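Local coordinates for diol-dehydratase (Roseburia inulinivorans, PDB 5I2A), which probably acts as a B12-independent, glycyl-radical lyase that dehydrates 1,2-propanediol, at residues Leu693-Thr706 with Leu714-Thr726. Sequence-based numbering, arbitrary orientation.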
loop_
_atom_site.group_PDB
_atom_site.type_symbol
_atom_site.label_atom_id
_atom_site.label_comp_id
_atom_site.label_asym_id
_atom_site.label_seq_id
_atom_site.Cartn_x
_atom_site.Cartn_y
_atom_site.Cartn_z
ATOM N N LEU A 693 -6.236 -31.523 0.639
ATOM C CA LEU A 693 -6.049 -32.632 -0.284
ATOM C C LEU A 693 -7.379 -32.907 -0.991
ATOM O O LEU A 693 -8.139 -33.791 -0.607
ATOM C CB LEU A 693 -5.540 -33.882 0.443
ATOM C CG LEU A 693 -4.209 -33.733 1.192
ATOM C CD1 LEU A 693 -3.984 -34.860 2.184
ATOM C CD2 LEU A 693 -3.041 -33.613 0.229
ATOM N N TYR A 694 -7.649 -32.127 -2.024
ATOM C CA TYR A 694 -8.855 -32.295 -2.811
ATOM C C TYR A 694 -8.604 -31.801 -4.230
ATOM O O TYR A 694 -7.680 -31.028 -4.458
ATOM C CB TYR A 694 -10.035 -31.566 -2.172
ATOM C CG TYR A 694 -9.984 -30.044 -2.131
ATOM C CD1 TYR A 694 -10.349 -29.287 -3.241
ATOM C CD2 TYR A 694 -9.662 -29.364 -0.950
ATOM C CE1 TYR A 694 -10.363 -27.917 -3.193
ATOM C CE2 TYR A 694 -9.683 -27.961 -0.890
ATOM C CZ TYR A 694 -10.026 -27.249 -2.018
ATOM O OH TYR A 694 -10.059 -25.875 -2.003
ATOM N N PRO A 695 -9.400 -32.283 -5.186
ATOM C CA PRO A 695 -9.031 -32.034 -6.586
ATOM C C PRO A 695 -9.927 -31.102 -7.399
ATOM O O PRO A 695 -9.498 -30.708 -8.481
ATOM C CB PRO A 695 -9.101 -33.431 -7.186
ATOM C CG PRO A 695 -10.320 -34.009 -6.506
ATOM C CD PRO A 695 -10.279 -33.462 -5.066
ATOM N N VAL A 696 -11.118 -30.768 -6.908
ATOM C CA VAL A 696 -12.151 -30.146 -7.742
ATOM C C VAL A 696 -12.241 -31.005 -9.014
ATOM O O VAL A 696 -12.355 -32.216 -8.889
ATOM C CB VAL A 696 -11.879 -28.665 -8.041
ATOM C CG1 VAL A 696 -13.196 -27.965 -8.425
ATOM C CG2 VAL A 696 -11.295 -27.981 -6.801
ATOM N N SER A 697 -12.146 -30.440 -10.218
ATOM C CA SER A 697 -12.092 -31.318 -11.390
ATOM C C SER A 697 -10.694 -31.305 -12.024
ATOM O O SER A 697 -10.500 -31.794 -13.137
ATOM C CB SER A 697 -13.156 -30.931 -12.433
ATOM O OG SER A 697 -12.879 -29.695 -13.077
ATOM N N ALA A 698 -9.723 -30.779 -11.286
ATOM C CA ALA A 698 -8.402 -30.478 -11.838
ATOM C C ALA A 698 -7.459 -31.667 -11.909
ATOM O O ALA A 698 -6.350 -31.547 -12.442
ATOM C CB ALA A 698 -7.746 -29.353 -11.033
ATOM N N ASN A 699 -7.883 -32.815 -11.382
ATOM C CA ASN A 699 -7.054 -34.004 -11.465
ATOM C C ASN A 699 -6.959 -34.472 -12.923
ATOM O O ASN A 699 -5.986 -35.094 -13.304
ATOM C CB ASN A 699 -7.587 -35.123 -10.577
ATOM C CG ASN A 699 -8.978 -35.578 -10.994
ATOM O OD1 ASN A 699 -9.895 -34.776 -11.098
ATOM N ND2 ASN A 699 -9.120 -36.860 -11.266
ATOM N N VAL A 700 -7.949 -34.130 -13.738
ATOM C CA VAL A 700 -7.887 -34.464 -15.164
ATOM C C VAL A 700 -6.855 -33.581 -15.911
ATOM O O VAL A 700 -5.916 -34.119 -16.474
ATOM C CB VAL A 700 -9.293 -34.376 -15.803
ATOM C CG1 VAL A 700 -9.217 -34.511 -17.317
ATOM C CG2 VAL A 700 -10.198 -35.440 -15.170
ATOM N N PRO A 701 -6.984 -32.232 -15.875
ATOM C CA PRO A 701 -5.900 -31.489 -16.539
ATOM C C PRO A 701 -4.511 -31.637 -15.891
ATOM O O PRO A 701 -3.523 -31.595 -16.622
ATOM C CB PRO A 701 -6.369 -30.025 -16.470
ATOM C CG PRO A 701 -7.374 -29.983 -15.345
ATOM C CD PRO A 701 -8.064 -31.330 -15.423
ATOM N N LEU A 702 -4.417 -31.824 -14.576
ATOM C CA LEU A 702 -3.089 -31.999 -13.985
ATOM C C LEU A 702 -2.476 -33.315 -14.452
ATOM O O LEU A 702 -1.285 -33.378 -14.772
ATOM C CB LEU A 702 -3.136 -31.939 -12.453
ATOM C CG LEU A 702 -2.789 -30.570 -11.848
ATOM C CD1 LEU A 702 -3.706 -29.464 -12.377
ATOM C CD2 LEU A 702 -2.831 -30.622 -10.306
ATOM N N GLY A 703 -3.294 -34.359 -14.516
ATOM C CA GLY A 703 -2.838 -35.627 -15.056
ATOM C C GLY A 703 -2.375 -35.528 -16.510
ATOM O O GLY A 703 -1.439 -36.217 -16.921
ATOM N N ALA A 704 -3.026 -34.663 -17.280
ATOM C CA ALA A 704 -2.645 -34.435 -18.669
ATOM C C ALA A 704 -1.255 -33.794 -18.774
ATOM O O ALA A 704 -0.658 -33.795 -19.835
ATOM C CB ALA A 704 -3.692 -33.566 -19.378
ATOM N N GLN A 705 -0.740 -33.269 -17.663
ATOM C CA GLN A 705 0.561 -32.603 -17.646
ATOM C C GLN A 705 1.621 -33.511 -17.054
ATOM O O GLN A 705 2.759 -33.115 -16.824
ATOM C CB GLN A 705 0.480 -31.295 -16.848
ATOM C CG GLN A 705 -0.391 -30.250 -17.527
ATOM C CD GLN A 705 -0.777 -29.119 -16.597
ATOM O OE1 GLN A 705 -0.703 -29.242 -15.378
ATOM N NE2 GLN A 705 -1.173 -28.007 -17.175
ATOM N N THR A 706 1.222 -34.743 -16.799
ATOM C CA THR A 706 2.040 -35.672 -16.054
ATOM C C THR A 706 2.374 -36.862 -16.926
ATOM O O THR A 706 1.465 -37.492 -17.473
ATOM C CB THR A 706 1.302 -36.146 -14.794
ATOM O OG1 THR A 706 0.875 -34.998 -14.049
ATOM C CG2 THR A 706 2.177 -37.049 -13.940
ATOM N N LEU A 714 -0.769 -44.620 -17.153
ATOM C CA LEU A 714 -0.202 -44.243 -18.445
ATOM C C LEU A 714 -0.072 -42.729 -18.572
ATOM O O LEU A 714 -0.763 -41.972 -17.888
ATOM C CB LEU A 714 -1.056 -44.793 -19.596
ATOM C CG LEU A 714 -1.224 -46.316 -19.621
ATOM C CD1 LEU A 714 -1.958 -46.780 -20.885
ATOM C CD2 LEU A 714 0.120 -47.016 -19.478
ATOM N N ALA A 715 0.821 -42.301 -19.455
ATOM C CA ALA A 715 1.112 -40.890 -19.661
ATOM C C ALA A 715 -0.131 -40.044 -19.959
ATOM O O ALA A 715 -0.984 -40.417 -20.766
ATOM C CB ALA A 715 2.122 -40.737 -20.794
ATOM N N HIS A 716 -0.211 -38.909 -19.271
ATOM C CA HIS A 716 -1.194 -37.852 -19.514
ATOM C C HIS A 716 -2.634 -38.239 -19.177
ATOM O O HIS A 716 -3.555 -37.497 -19.482
ATOM C CB HIS A 716 -1.069 -37.365 -20.962
ATOM C CG HIS A 716 0.343 -37.037 -21.338
ATOM N ND1 HIS A 716 0.925 -37.458 -22.513
ATOM C CD2 HIS A 716 1.311 -36.377 -20.653
ATOM C CE1 HIS A 716 2.185 -37.056 -22.546
ATOM N NE2 HIS A 716 2.445 -36.400 -21.427
ATOM N N THR A 717 -2.818 -39.371 -18.503
ATOM C CA THR A 717 -4.140 -39.735 -17.984
ATOM C C THR A 717 -4.347 -39.048 -16.624
ATOM O O THR A 717 -3.382 -38.542 -16.056
ATOM C CB THR A 717 -4.293 -41.258 -17.853
ATOM O OG1 THR A 717 -3.371 -41.755 -16.879
ATOM C CG2 THR A 717 -4.074 -41.951 -19.236
ATOM N N PRO A 718 -5.597 -39.006 -16.115
ATOM C CA PRO A 718 -5.842 -38.270 -14.863
ATOM C C PRO A 718 -5.064 -38.826 -13.675
ATOM O O PRO A 718 -4.777 -40.019 -13.650
ATOM C CB PRO A 718 -7.353 -38.441 -14.641
ATOM C CG PRO A 718 -7.913 -38.621 -16.046
ATOM C CD PRO A 718 -6.859 -39.413 -16.772
ATOM N N VAL A 719 -4.695 -37.969 -12.728
ATOM C CA VAL A 719 -4.205 -38.468 -11.444
ATOM C C VAL A 719 -5.423 -38.725 -10.557
ATOM O O VAL A 719 -6.536 -38.400 -10.942
ATOM C CB VAL A 719 -3.220 -37.486 -10.766
ATOM C CG1 VAL A 719 -1.959 -37.367 -11.591
ATOM C CG2 VAL A 719 -3.861 -36.130 -10.566
ATOM N N ALA A 720 -5.220 -39.322 -9.389
ATOM C CA ALA A 720 -6.325 -39.633 -8.479
ATOM C C ALA A 720 -7.095 -38.396 -8.009
ATOM O O ALA A 720 -6.572 -37.287 -7.969
ATOM C CB ALA A 720 -5.808 -40.405 -7.263
ATOM N N ASP A 721 -8.358 -38.602 -7.674
ATOM C CA ASP A 721 -9.184 -37.531 -7.152
ATOM C C ASP A 721 -9.183 -37.587 -5.639
ATOM O O ASP A 721 -9.721 -38.519 -5.057
ATOM C CB ASP A 721 -10.615 -37.631 -7.694
ATOM C CG ASP A 721 -11.201 -39.038 -7.564
ATOM O OD1 ASP A 721 -10.535 -40.008 -7.963
ATOM O OD2 ASP A 721 -12.331 -39.172 -7.070
ATOM N N GLY A 722 -8.560 -36.600 -5.005
ATOM C CA GLY A 722 -8.527 -36.516 -3.556
ATOM C C GLY A 722 -7.553 -37.458 -2.876
ATOM O O GLY A 722 -6.447 -37.663 -3.362
ATOM N N VAL A 723 -7.972 -38.028 -1.747
ATOM C CA VAL A 723 -7.128 -38.946 -0.989
ATOM C C VAL A 723 -7.519 -40.412 -1.199
ATOM O O VAL A 723 -6.891 -41.296 -0.644
ATOM C CB VAL A 723 -7.163 -38.630 0.541
ATOM C CG1 VAL A 723 -6.635 -37.240 0.796
ATOM C CG2 VAL A 723 -8.565 -38.761 1.088
ATOM N N GLY A 724 -8.548 -40.668 -2.004
ATOM C CA GLY A 724 -8.973 -42.034 -2.273
ATOM C C GLY A 724 -8.028 -42.806 -3.195
ATOM O O GLY A 724 -7.141 -42.233 -3.823
ATOM N N PRO A 725 -8.231 -44.123 -3.298
ATOM C CA PRO A 725 -7.367 -44.981 -4.113
ATOM C C PRO A 725 -7.564 -44.751 -5.598
ATOM O O PRO A 725 -8.582 -44.206 -6.012
ATOM C CB PRO A 725 -7.810 -46.398 -3.734
ATOM C CG PRO A 725 -8.669 -46.234 -2.517
ATOM C CD PRO A 725 -9.286 -44.889 -2.623
ATOM N N THR A 726 -6.594 -45.187 -6.386
ATOM C CA THR A 726 -6.674 -45.061 -7.830
ATOM C C THR A 726 -7.782 -45.970 -8.376
ATOM O O THR A 726 -7.948 -47.101 -7.917
ATOM C CB THR A 726 -5.325 -45.396 -8.478
ATOM O OG1 THR A 726 -4.428 -44.297 -8.301
ATOM C CG2 THR A 726 -5.477 -45.676 -9.961
HETATM O O HOH W 1 -5.891 -36.457 -18.012
#
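Asn699 holds CG between its backbone N and carbonyl carbon (chi1 62°), which turns the amide across to Val719; there ND2 donates to Val719 O at 3.0 Å, nearly straight and in the amide plane. The backbone answers: Val719 N donates to Asn699 O at 3.2 Å from above the carbonyl plane, while Gly703 N reaches the same oxygen from the opposite face. Val719, with CG2 in the corresponding position between N and carbonyl carbon, lays that methyl 3.9 Å from Asn699 CB. ND2 also hydrogen-bonds Asp832 on helix 827-835, so an alanine here would probably leave both Val719 O and that carboxylate without their amide donor. Further along, Gly703, with no side chain, lets the backbones close to 3.1 Å between Gly703 CA and Thr717 O, and His716 CA makes a CA-H...O contact of 3.1 Å with Gly703 O. Past the helix, Thr706 O takes His716 N at 2.8 Å; a water bridges Val700 O and His716 O, and His716 ND1 is hydrogen-bonded to Asp596. At the far end Pro695 CG sits 3.5 Å from Gly722 N, and Leu693 CB meets Val723 CG1 at 3.5 Å, the two side chains crossing at about a right angle. Asn699 thus grips Val719 of the irregular chain 714-726 by both backbone oxygen and amide; with two acceptors on ND2, the buried amide is paired and its rotation fixed.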